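Local coordinates for cysteine desulfurase (Thermococcus onnurineus, PDB 5B89), which probably transfers the sulfur of L-cysteine to a carrier and releases L-alanine, using pyridoxal 5'-phosphate as cofactor, at residues R28-E36 with T45-V53; Y59-R69 with Q76-E84. All coordinates share one frame; numbering follows the deposited sequence.

Overall arrangement
Interaction 1 joins the loop between helix 25-28 and strand 38-39 to the start of helix 50-62, and interaction 2 takes up the far end of that same helix, with the loop that follows it, and packs it on helix 73-93. The two come in series along the chain. Their centres lie 25 Å apart, with about 7 Å between nearest atoms, so they do not touch. Both face the second subunit, and they meet across the dimer: Arg64 of one copy bonds to Thr45 and Thr48 of the other. Helix 50-62 thus runs along the dimer interface, and the loop after it reaches a bound alanine through Asn66.

Interaction 1: residues R28-E36 with T45-V53; sequences RKDIPLTNE and TSLTPKPVV
Ile31 and Leu47 form the apolar centre, with Ile31 CG2 lying 3.7 Å from Leu47 CB and also close to its CD1. Leu47 CG stands anti to its own carbonyl carbon (chi1 -65°), and the two methyls beyond it divide their partners: CD2 meets Leu33 CD1 at 4.1 Å, while CD1 meets Thr34 CG2. The other branch of Ile31 turns to Pro49, CG1 resting 3.9 Å from Pro49 CA. Farther out, Asp30 CB lies beside CD of Pro51, 4.1 Å away, the two side chains crossing at about a right angle, and Asp30 OD2 is hydrogen-bonded to Tyr303 OH of helix 291-307.

At the polar edge Lys50 N donates to Asp30 O over 2.9 Å, at 157° at the hydrogen. Pro49 CA adds a CA-H...O contact to the same oxygen, and Lys50 CG passes 3.4 Å from Asp30 O. Within 28-36, Ile31 O accepts from both N and OG1 of Thr34, which closes the chain between these two residues. Thr48 OG1 bonds Arg64 NE of the second subunit.

Together these contacts form the N-terminus of helix 50-62, with Pro49 at the N-cap and an N-H of the first turn taken up by Asp30 O of the preceding loop, in a class-V aminotransferase fold at the dimer interface.

Interaction 2: residues Y59-R69 with Q76-E84; sequences YYLKYRANVHR and QMATHKYEE
Apolar contacts centre on Ala78 and on the ring of Tyr63. Ala78 CB fits among Tyr59, Ala65 and Val67: it comes to the edge of the Tyr59 ring, 4.1 Å from CE1, and lies 4.2 Å from Ala65 CB. Val67 CG1 continues the row to Tyr82 CB. The Tyr63 ring crosses Met77 and Lys81 at about right angles, Met77 CG approaching CG of the ring at 3.7 Å and the bent Lys81 chain following the ring to its hydroxyl. With Tyr63 CG placed between the backbone N and the carbonyl carbon (chi1 60°), the ring swings across the helix. A glycine in place of Tyr63 would probably open a gap beside Met77 and leave the aliphatic part of Lys81 without its packing partner.

Met77 SD lies 5.2 Å from the centroid of the Tyr63 ring, above its face, a distant Met-aromatic contact.

Polar and charged contacts gather at Arg69. Arg69 N donates to Thr79 OG1 over 3.2 Å, a hydroxyl also bonded to Ser75 O. The side chain bends at chi2 (-61°), bringing the guanidinium over Thr79 CG2, which covers one face. Arg69 NH2 forms a salt bridge with Glu83 OE1 at 2.8 Å, the guanidinium and carboxylate planes 79° apart, whereas NH1 makes only a weak bond to Gln76 OE1. Gln76 NE2 bonds Gly70 O. Within 59-69, Tyr59 OH donates to Ala65 O and accepts from Arg64 NH2.

The loop also carries Asn66, which touches the bound alanine and whose ND2 bonds Thr288 OG1 and Ala44 O of the second subunit, so this contact borders an active site at the dimer interface. The loop leaving helix 50-62 is thus laid along helix 73-93, while helix 291-307 packs on Tyr59, Tyr63, Asn66 and Val67 through Ile291 and Ile295.

Interaction 1: residues R28-E36 with T45-V53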
loop_
_atom_site.group_PDB
_atom_site.type_symbol
_atom_site.label_atom_id
_atom_site.label_comp_id
_atom_site.label_asym_id
_atom_site.label_seq_id
_atom_site.Cartn_x
_atom_site.Cartn_y
_atom_site.Cartn_z
ATOM N N ARG B 28 6.123 -3.502 27.497
ATOM C CA ARG B 28 7.311 -4.252 27.150
ATOM C C ARG B 28 7.012 -5.740 27.175
ATOM O O ARG B 28 7.603 -6.470 26.350
ATOM C CB ARG B 28 8.452 -3.939 28.058
ATOM C CG ARG B 28 8.971 -2.492 27.955
ATOM C CD ARG B 28 9.934 -2.161 29.062
ATOM N NE ARG B 28 11.192 -2.866 28.953
ATOM C CZ ARG B 28 12.205 -2.526 28.213
ATOM N NH1 ARG B 28 12.207 -1.486 27.382
ATOM N NH2 ARG B 28 13.338 -3.248 28.178
ATOM N N LYS B 29 6.130 -6.186 28.023
ATOM C CA LYS B 29 5.799 -7.604 28.060
ATOM C C LYS B 29 5.164 -8.128 26.803
ATOM O O LYS B 29 5.145 -9.278 26.611
ATOM C CB LYS B 29 4.820 -7.911 29.169
ATOM C CG LYS B 29 5.400 -7.887 30.534
ATOM C CD LYS B 29 4.263 -7.953 31.531
ATOM C CE LYS B 29 4.190 -9.302 32.181
ATOM N NZ LYS B 29 5.320 -9.405 33.133
ATOM N N ASP B 30 4.629 -7.252 25.974
ATOM C CA ASP B 30 4.016 -7.642 24.731
ATOM C C ASP B 30 4.936 -7.490 23.504
ATOM O O ASP B 30 4.509 -7.759 22.429
ATOM C CB ASP B 30 2.790 -6.789 24.438
ATOM C CG ASP B 30 1.641 -7.051 25.385
ATOM O OD1 ASP B 30 1.546 -8.129 25.897
ATOM O OD2 ASP B 30 0.870 -6.154 25.625
ATOM N N ILE B 31 6.164 -7.068 23.713
ATOM C CA ILE B 31 7.124 -6.812 22.637
ATOM C C ILE B 31 8.438 -7.551 22.911
ATOM O O ILE B 31 9.278 -7.072 23.589
ATOM C CB ILE B 31 7.390 -5.300 22.501
ATOM C CG1 ILE B 31 6.061 -4.551 22.324
ATOM C CG2 ILE B 31 8.269 -5.028 21.306
ATOM C CD1 ILE B 31 6.151 -3.057 22.492
ATOM N N PRO B 32 8.573 -8.731 22.338
ATOM C CA PRO B 32 9.737 -9.518 22.633
ATOM C C PRO B 32 11.030 -8.887 22.309
ATOM O O PRO B 32 12.058 -9.081 23.017
ATOM C CB PRO B 32 9.586 -10.752 21.675
ATOM C CG PRO B 32 8.162 -10.829 21.443
ATOM C CD PRO B 32 7.553 -9.471 21.592
ATOM N N LEU B 33 11.142 -8.067 21.251
ATOM C CA LEU B 33 12.401 -7.396 20.971
ATOM C C LEU B 33 12.940 -6.481 22.086
ATOM O O LEU B 33 14.130 -6.254 22.068
ATOM C CB LEU B 33 12.334 -6.635 19.635
ATOM C CG LEU B 33 12.564 -7.551 18.454
ATOM C CD1 LEU B 33 12.035 -6.864 17.122
ATOM C CD2 LEU B 33 14.052 -7.861 18.295
ATOM N N THR B 34 12.086 -5.998 22.971
ATOM C CA THR B 34 12.618 -5.162 24.090
ATOM C C THR B 34 13.469 -5.954 25.022
ATOM O O THR B 34 14.267 -5.340 25.743
ATOM C CB THR B 34 11.491 -4.501 24.867
ATOM O OG1 THR B 34 10.583 -5.444 25.497
ATOM C CG2 THR B 34 10.627 -3.549 23.926
ATOM N N ASN B 35 13.401 -7.262 24.963
ATOM C CA ASN B 35 14.259 -8.116 25.767
ATOM C C ASN B 35 15.575 -8.313 25.097
ATOM O O ASN B 35 16.502 -8.871 25.754
ATOM C CB ASN B 35 13.537 -9.432 26.080
ATOM C CG ASN B 35 14.158 -10.178 27.237
ATOM O OD1 ASN B 35 14.591 -11.311 27.083
ATOM N ND2 ASN B 35 14.249 -9.518 28.388
ATOM N N GLU B 36 15.723 -7.953 23.824
ATOM C CA GLU B 36 16.951 -8.194 23.100
ATOM C C GLU B 36 17.786 -7.011 22.722
ATOM O O GLU B 36 18.946 -7.117 22.579
ATOM C CB GLU B 36 16.652 -8.919 21.779
ATOM C CG GLU B 36 15.683 -10.047 21.882
ATOM C CD GLU B 36 16.233 -11.219 22.621
ATOM O OE1 GLU B 36 15.459 -11.919 23.249
ATOM O OE2 GLU B 36 17.427 -11.429 22.561
ATOM N N THR B 45 10.348 3.617 12.618
ATOM C CA THR B 45 9.235 2.709 12.705
ATOM C C THR B 45 9.156 2.217 14.151
ATOM O O THR B 45 10.121 2.158 14.796
ATOM C CB THR B 45 9.353 1.530 11.689
ATOM O OG1 THR B 45 8.079 1.016 11.354
ATOM C CG2 THR B 45 10.203 0.419 12.222
ATOM N N SER B 46 7.972 1.910 14.606
ATOM C CA SER B 46 7.839 1.371 15.940
ATOM C C SER B 46 8.009 -0.133 15.969
ATOM O O SER B 46 8.001 -0.750 14.970
ATOM C CB SER B 46 6.449 1.684 16.510
ATOM O OG SER B 46 5.418 1.137 15.728
ATOM N N LEU B 47 8.167 -0.676 17.168
ATOM C CA LEU B 47 8.151 -2.094 17.388
ATOM C C LEU B 47 6.654 -2.403 17.481
ATOM O O LEU B 47 5.882 -1.568 17.715
ATOM C CB LEU B 47 8.852 -2.483 18.690
ATOM C CG LEU B 47 10.325 -2.178 18.653
ATOM C CD1 LEU B 47 10.936 -2.612 19.984
ATOM C CD2 LEU B 47 10.970 -2.936 17.512
ATOM N N THR B 48 6.289 -3.637 17.263
ATOM C CA THR B 48 4.910 -4.046 17.162
ATOM C C THR B 48 4.505 -5.034 18.256
ATOM O O THR B 48 5.090 -6.021 18.377
ATOM C CB THR B 48 4.710 -4.711 15.770
ATOM O OG1 THR B 48 5.238 -3.875 14.736
ATOM C CG2 THR B 48 3.260 -5.025 15.500
ATOM N N PRO B 49 3.492 -4.713 19.025
ATOM C CA PRO B 49 3.068 -5.624 20.113
ATOM C C PRO B 49 2.414 -6.880 19.539
ATOM O O PRO B 49 1.725 -6.884 18.534
ATOM C CB PRO B 49 2.060 -4.777 20.863
ATOM C CG PRO B 49 1.957 -3.471 20.202
ATOM C CD PRO B 49 2.783 -3.443 18.977
ATOM N N LYS B 50 2.502 -7.923 20.347
ATOM C CA LYS B 50 1.881 -9.196 19.954
ATOM C C LYS B 50 0.464 -9.139 19.658
ATOM O O LYS B 50 -0.020 -9.756 18.724
ATOM C CB LYS B 50 2.163 -10.259 21.023
ATOM C CG LYS B 50 3.555 -10.706 20.956
ATOM C CD LYS B 50 3.898 -11.627 22.157
ATOM C CE LYS B 50 2.994 -12.828 22.247
ATOM N NZ LYS B 50 3.402 -13.851 21.266
ATOM N N PRO B 51 -0.335 -8.370 20.388
ATOM C CA PRO B 51 -1.752 -8.321 20.051
ATOM C C PRO B 51 -2.081 -7.766 18.655
ATOM O O PRO B 51 -3.053 -8.095 18.106
ATOM C CB PRO B 51 -2.339 -7.412 21.128
ATOM C CG PRO B 51 -1.461 -7.620 22.286
ATOM C CD PRO B 51 -0.084 -7.815 21.725
ATOM N N VAL B 52 -1.226 -6.935 18.107
ATOM C CA VAL B 52 -1.441 -6.396 16.791
ATOM C C VAL B 52 -1.164 -7.515 15.746
ATOM O O VAL B 52 -1.866 -7.692 14.836
ATOM C CB VAL B 52 -0.555 -5.178 16.567
ATOM C CG1 VAL B 52 -0.554 -4.791 15.106
ATOM C CG2 VAL B 52 -1.014 -4.020 17.477
ATOM N N VAL B 53 -0.110 -8.261 15.987
ATOM C CA VAL B 53 0.228 -9.387 15.142
ATOM C C VAL B 53 -0.901 -10.430 15.193
ATOM O O VAL B 53 -1.292 -10.886 14.190
ATOM C CB VAL B 53 1.584 -9.993 15.526
ATOM C CG1 VAL B 53 1.887 -11.224 14.678
ATOM C CG2 VAL B 53 2.655 -8.971 15.328
#

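Interaction 2: residues Y59-R69 with Q76-E84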
loop_
_atom_site.group_PDB
_atom_site.type_symbol
_atom_site.label_atom_id
_atom_site.label_comp_id
_atom_site.label_asym_id
_atom_site.label_seq_id
_atom_site.Cartn_x
_atom_site.Cartn_y
_atom_site.Cartn_z
ATOM N N TYR B 59 -7.190 -12.478 10.791
ATOM C CA TYR B 59 -7.741 -12.235 9.482
ATOM C C TYR B 59 -7.198 -13.284 8.483
ATOM O O TYR B 59 -7.919 -13.872 7.773
ATOM C CB TYR B 59 -7.381 -10.821 8.939
ATOM C CG TYR B 59 -7.636 -10.638 7.437
ATOM C CD1 TYR B 59 -8.875 -10.677 6.931
ATOM C CD2 TYR B 59 -6.606 -10.459 6.552
ATOM C CE1 TYR B 59 -9.117 -10.543 5.605
ATOM C CE2 TYR B 59 -6.832 -10.308 5.207
ATOM C CZ TYR B 59 -8.084 -10.341 4.731
ATOM O OH TYR B 59 -8.326 -10.219 3.414
ATOM N N TYR B 60 -5.892 -13.421 8.450
ATOM C CA TYR B 60 -5.272 -14.291 7.482
ATOM C C TYR B 60 -5.630 -15.739 7.640
ATOM O O TYR B 60 -5.718 -16.419 6.655
ATOM C CB TYR B 60 -3.737 -14.134 7.428
ATOM C CG TYR B 60 -3.345 -12.880 6.719
ATOM C CD1 TYR B 60 -3.572 -12.749 5.412
ATOM C CD2 TYR B 60 -2.846 -11.816 7.393
ATOM C CE1 TYR B 60 -3.279 -11.587 4.764
ATOM C CE2 TYR B 60 -2.520 -10.638 6.731
ATOM C CZ TYR B 60 -2.784 -10.551 5.410
ATOM O OH TYR B 60 -2.547 -9.468 4.713
ATOM N N LEU B 61 -5.811 -16.200 8.864
ATOM C CA LEU B 61 -6.090 -17.612 9.082
ATOM C C LEU B 61 -7.527 -18.014 9.378
ATOM O O LEU B 61 -7.879 -19.131 9.178
ATOM C CB LEU B 61 -5.163 -18.159 10.165
ATOM C CG LEU B 61 -3.692 -18.090 9.829
ATOM C CD1 LEU B 61 -2.881 -18.474 11.024
ATOM C CD2 LEU B 61 -3.331 -18.954 8.640
ATOM N N LYS B 62 -8.341 -17.067 9.826
ATOM C CA LYS B 62 -9.712 -17.339 10.191
ATOM C C LYS B 62 -10.835 -16.691 9.411
ATOM O O LYS B 62 -11.901 -17.209 9.399
ATOM C CB LYS B 62 -9.940 -17.124 11.702
ATOM C CG LYS B 62 -9.063 -17.964 12.608
ATOM C CD LYS B 62 -9.560 -17.878 14.047
ATOM C CE LYS B 62 -8.535 -18.291 15.076
ATOM N NZ LYS B 62 -7.541 -19.211 14.495
ATOM N N TYR B 63 -10.597 -15.561 8.769
ATOM C CA TYR B 63 -11.641 -14.924 7.987
ATOM C C TYR B 63 -11.140 -14.263 6.711
ATOM O O TYR B 63 -11.563 -13.260 6.346
ATOM C CB TYR B 63 -12.542 -13.966 8.816
ATOM C CG TYR B 63 -11.891 -12.782 9.504
ATOM C CD1 TYR B 63 -11.334 -12.913 10.710
ATOM C CD2 TYR B 63 -11.944 -11.538 8.947
ATOM C CE1 TYR B 63 -10.746 -11.853 11.356
ATOM C CE2 TYR B 63 -11.357 -10.474 9.571
ATOM C CZ TYR B 63 -10.758 -10.636 10.779
ATOM O OH TYR B 63 -10.181 -9.601 11.406
ATOM N N ARG B 64 -10.218 -14.932 6.065
ATOM C CA ARG B 64 -9.585 -14.431 4.890
ATOM C C ARG B 64 -10.499 -14.316 3.696
ATOM O O ARG B 64 -11.008 -15.297 3.207
ATOM C CB ARG B 64 -8.365 -15.330 4.591
ATOM C CG ARG B 64 -7.496 -14.865 3.447
ATOM C CD ARG B 64 -6.711 -13.586 3.673
ATOM N NE ARG B 64 -5.774 -13.514 2.578
ATOM C CZ ARG B 64 -5.920 -12.859 1.455
ATOM N NH1 ARG B 64 -5.066 -13.080 0.488
ATOM N NH2 ARG B 64 -6.870 -11.985 1.290
ATOM N N ALA B 65 -10.657 -13.098 3.211
ATOM C CA ALA B 65 -11.459 -12.841 2.064
ATOM C C ALA B 65 -11.303 -11.410 1.649
ATOM O O ALA B 65 -10.776 -10.686 2.364
ATOM C CB ALA B 65 -12.929 -13.112 2.388
ATOM N N ASN B 66 -11.821 -11.100 0.480
ATOM C CA ASN B 66 -11.852 -9.771 -0.049
ATOM C C ASN B 66 -13.111 -9.075 0.524
ATOM O O ASN B 66 -13.963 -9.709 1.032
ATOM C CB ASN B 66 -11.787 -9.720 -1.578
ATOM C CG ASN B 66 -11.033 -8.504 -2.073
ATOM O OD1 ASN B 66 -11.141 -7.448 -1.493
ATOM N ND2 ASN B 66 -10.341 -8.644 -3.150
ATOM N N VAL B 67 -13.164 -7.764 0.421
ATOM C CA VAL B 67 -14.259 -7.026 0.993
ATOM C C VAL B 67 -15.317 -6.683 -0.007
ATOM O O VAL B 67 -15.648 -7.483 -0.814
ATOM C CB VAL B 67 -13.731 -5.801 1.746
ATOM C CG1 VAL B 67 -12.932 -6.259 2.923
ATOM C CG2 VAL B 67 -12.826 -4.930 0.891
ATOM N N HIS B 68 -15.883 -5.515 0.086
ATOM C CA HIS B 68 -16.911 -5.102 -0.865
ATOM C C HIS B 68 -18.183 -5.922 -0.857
ATOM O O HIS B 68 -18.769 -6.132 -1.884
ATOM C CB HIS B 68 -16.364 -4.977 -2.280
ATOM C CG HIS B 68 -15.428 -3.814 -2.448
ATOM N ND1 HIS B 68 -15.855 -2.503 -2.506
ATOM C CD2 HIS B 68 -14.080 -3.772 -2.522
ATOM C CE1 HIS B 68 -14.808 -1.711 -2.628
ATOM N NE2 HIS B 68 -13.719 -2.460 -2.622
ATOM N N ARG B 69 -18.570 -6.332 0.336
ATOM C CA ARG B 69 -19.787 -7.061 0.598
ATOM C C ARG B 69 -20.139 -8.199 -0.344
ATOM O O ARG B 69 -21.256 -8.284 -0.821
ATOM C CB ARG B 69 -20.969 -6.086 0.723
ATOM C CG ARG B 69 -20.946 -5.274 2.010
ATOM C CD ARG B 69 -21.030 -6.106 3.312
ATOM N NE ARG B 69 -21.085 -5.236 4.495
ATOM C CZ ARG B 69 -20.892 -5.629 5.748
ATOM N NH1 ARG B 69 -20.607 -6.902 5.999
ATOM N NH2 ARG B 69 -20.923 -4.729 6.743
ATOM N N GLN B 76 -18.289 -11.330 4.160
ATOM C CA GLN B 76 -19.072 -10.443 5.098
ATOM C C GLN B 76 -18.281 -10.145 6.297
ATOM O O GLN B 76 -18.280 -8.924 6.751
ATOM C CB GLN B 76 -20.408 -11.137 5.446
ATOM C CG GLN B 76 -21.428 -11.158 4.310
ATOM C CD GLN B 76 -21.987 -9.801 3.870
ATOM O OE1 GLN B 76 -22.340 -9.002 4.748
ATOM N NE2 GLN B 76 -22.159 -9.549 2.603
ATOM N N MET B 77 -17.554 -11.096 6.849
ATOM C CA MET B 77 -16.791 -10.944 8.084
ATOM C C MET B 77 -15.625 -9.967 7.770
ATOM O O MET B 77 -15.351 -8.994 8.523
ATOM C CB MET B 77 -16.203 -12.226 8.703
ATOM C CG MET B 77 -15.450 -11.985 9.965
ATOM S SD MET B 77 -16.351 -11.095 11.304
ATOM C CE MET B 77 -17.636 -12.271 11.758
ATOM N N ALA B 78 -14.909 -10.213 6.696
ATOM C CA ALA B 78 -13.822 -9.279 6.280
ATOM C C ALA B 78 -14.299 -7.855 6.073
ATOM O O ALA B 78 -13.638 -6.952 6.549
ATOM C CB ALA B 78 -13.075 -9.826 5.040
ATOM N N THR B 79 -15.401 -7.679 5.396
ATOM C CA THR B 79 -15.983 -6.366 5.136
ATOM C C THR B 79 -16.349 -5.726 6.499
ATOM O O THR B 79 -16.020 -4.526 6.704
ATOM C CB THR B 79 -17.212 -6.436 4.243
ATOM O OG1 THR B 79 -16.827 -6.980 2.998
ATOM C CG2 THR B 79 -17.739 -5.077 4.008
ATOM N N HIS B 80 -17.007 -6.451 7.388
ATOM C CA HIS B 80 -17.335 -5.858 8.725
ATOM C C HIS B 80 -16.112 -5.442 9.433
ATOM O O HIS B 80 -16.087 -4.301 9.972
ATOM C CB HIS B 80 -18.088 -6.889 9.538
ATOM C CG HIS B 80 -18.122 -6.682 11.044
ATOM N ND1 HIS B 80 -18.979 -5.765 11.625
ATOM C CD2 HIS B 80 -17.409 -7.227 12.060
ATOM C CE1 HIS B 80 -18.778 -5.749 12.931
ATOM N NE2 HIS B 80 -17.838 -6.633 13.225
ATOM N N LYS B 81 -15.034 -6.248 9.486
ATOM C CA LYS B 81 -13.820 -5.896 10.215
ATOM C C LYS B 81 -13.097 -4.725 9.494
ATOM O O LYS B 81 -12.470 -3.869 10.191
ATOM C CB LYS B 81 -12.893 -7.104 10.397
ATOM C CG LYS B 81 -13.495 -8.110 11.357
ATOM C CD LYS B 81 -13.555 -7.679 12.771
ATOM C CE LYS B 81 -12.263 -7.588 13.394
ATOM N NZ LYS B 81 -12.274 -7.211 14.850
ATOM N N TYR B 82 -13.111 -4.640 8.191
ATOM C CA TYR B 82 -12.497 -3.525 7.465
ATOM C C TYR B 82 -13.237 -2.199 7.768
ATOM O O TYR B 82 -12.606 -1.205 8.080
ATOM C CB TYR B 82 -12.475 -3.818 5.942
ATOM C CG TYR B 82 -11.835 -2.768 5.071
ATOM C CD1 TYR B 82 -10.490 -2.427 5.273
ATOM C CD2 TYR B 82 -12.495 -2.107 4.090
ATOM C CE1 TYR B 82 -9.899 -1.522 4.487
ATOM C CE2 TYR B 82 -11.850 -1.148 3.308
ATOM C CZ TYR B 82 -10.564 -0.849 3.578
ATOM O OH TYR B 82 -9.873 0.113 2.810
ATOM N N GLU B 83 -14.557 -2.223 7.703
ATOM C CA GLU B 83 -15.390 -1.046 8.101
ATOM C C GLU B 83 -15.144 -0.741 9.545
ATOM O O GLU B 83 -15.026 0.493 9.888
ATOM C CB GLU B 83 -16.847 -1.380 7.844
ATOM C CG GLU B 83 -17.243 -1.489 6.414
ATOM C CD GLU B 83 -18.708 -1.945 6.245
ATOM O OE1 GLU B 83 -19.354 -2.451 7.228
ATOM O OE2 GLU B 83 -19.140 -1.910 5.092
ATOM N N GLU B 84 -15.129 -1.695 10.456
ATOM C CA GLU B 84 -14.800 -1.425 11.892
ATOM C C GLU B 84 -13.458 -0.647 12.014
ATOM O O GLU B 84 -13.310 0.277 12.832
ATOM C CB GLU B 84 -14.835 -2.653 12.728
ATOM C CG GLU B 84 -14.452 -2.520 14.154
ATOM C CD GLU B 84 -14.109 -3.852 14.852
ATOM O OE1 GLU B 84 -13.075 -4.531 14.653
ATOM O OE2 GLU B 84 -14.909 -4.234 15.779
#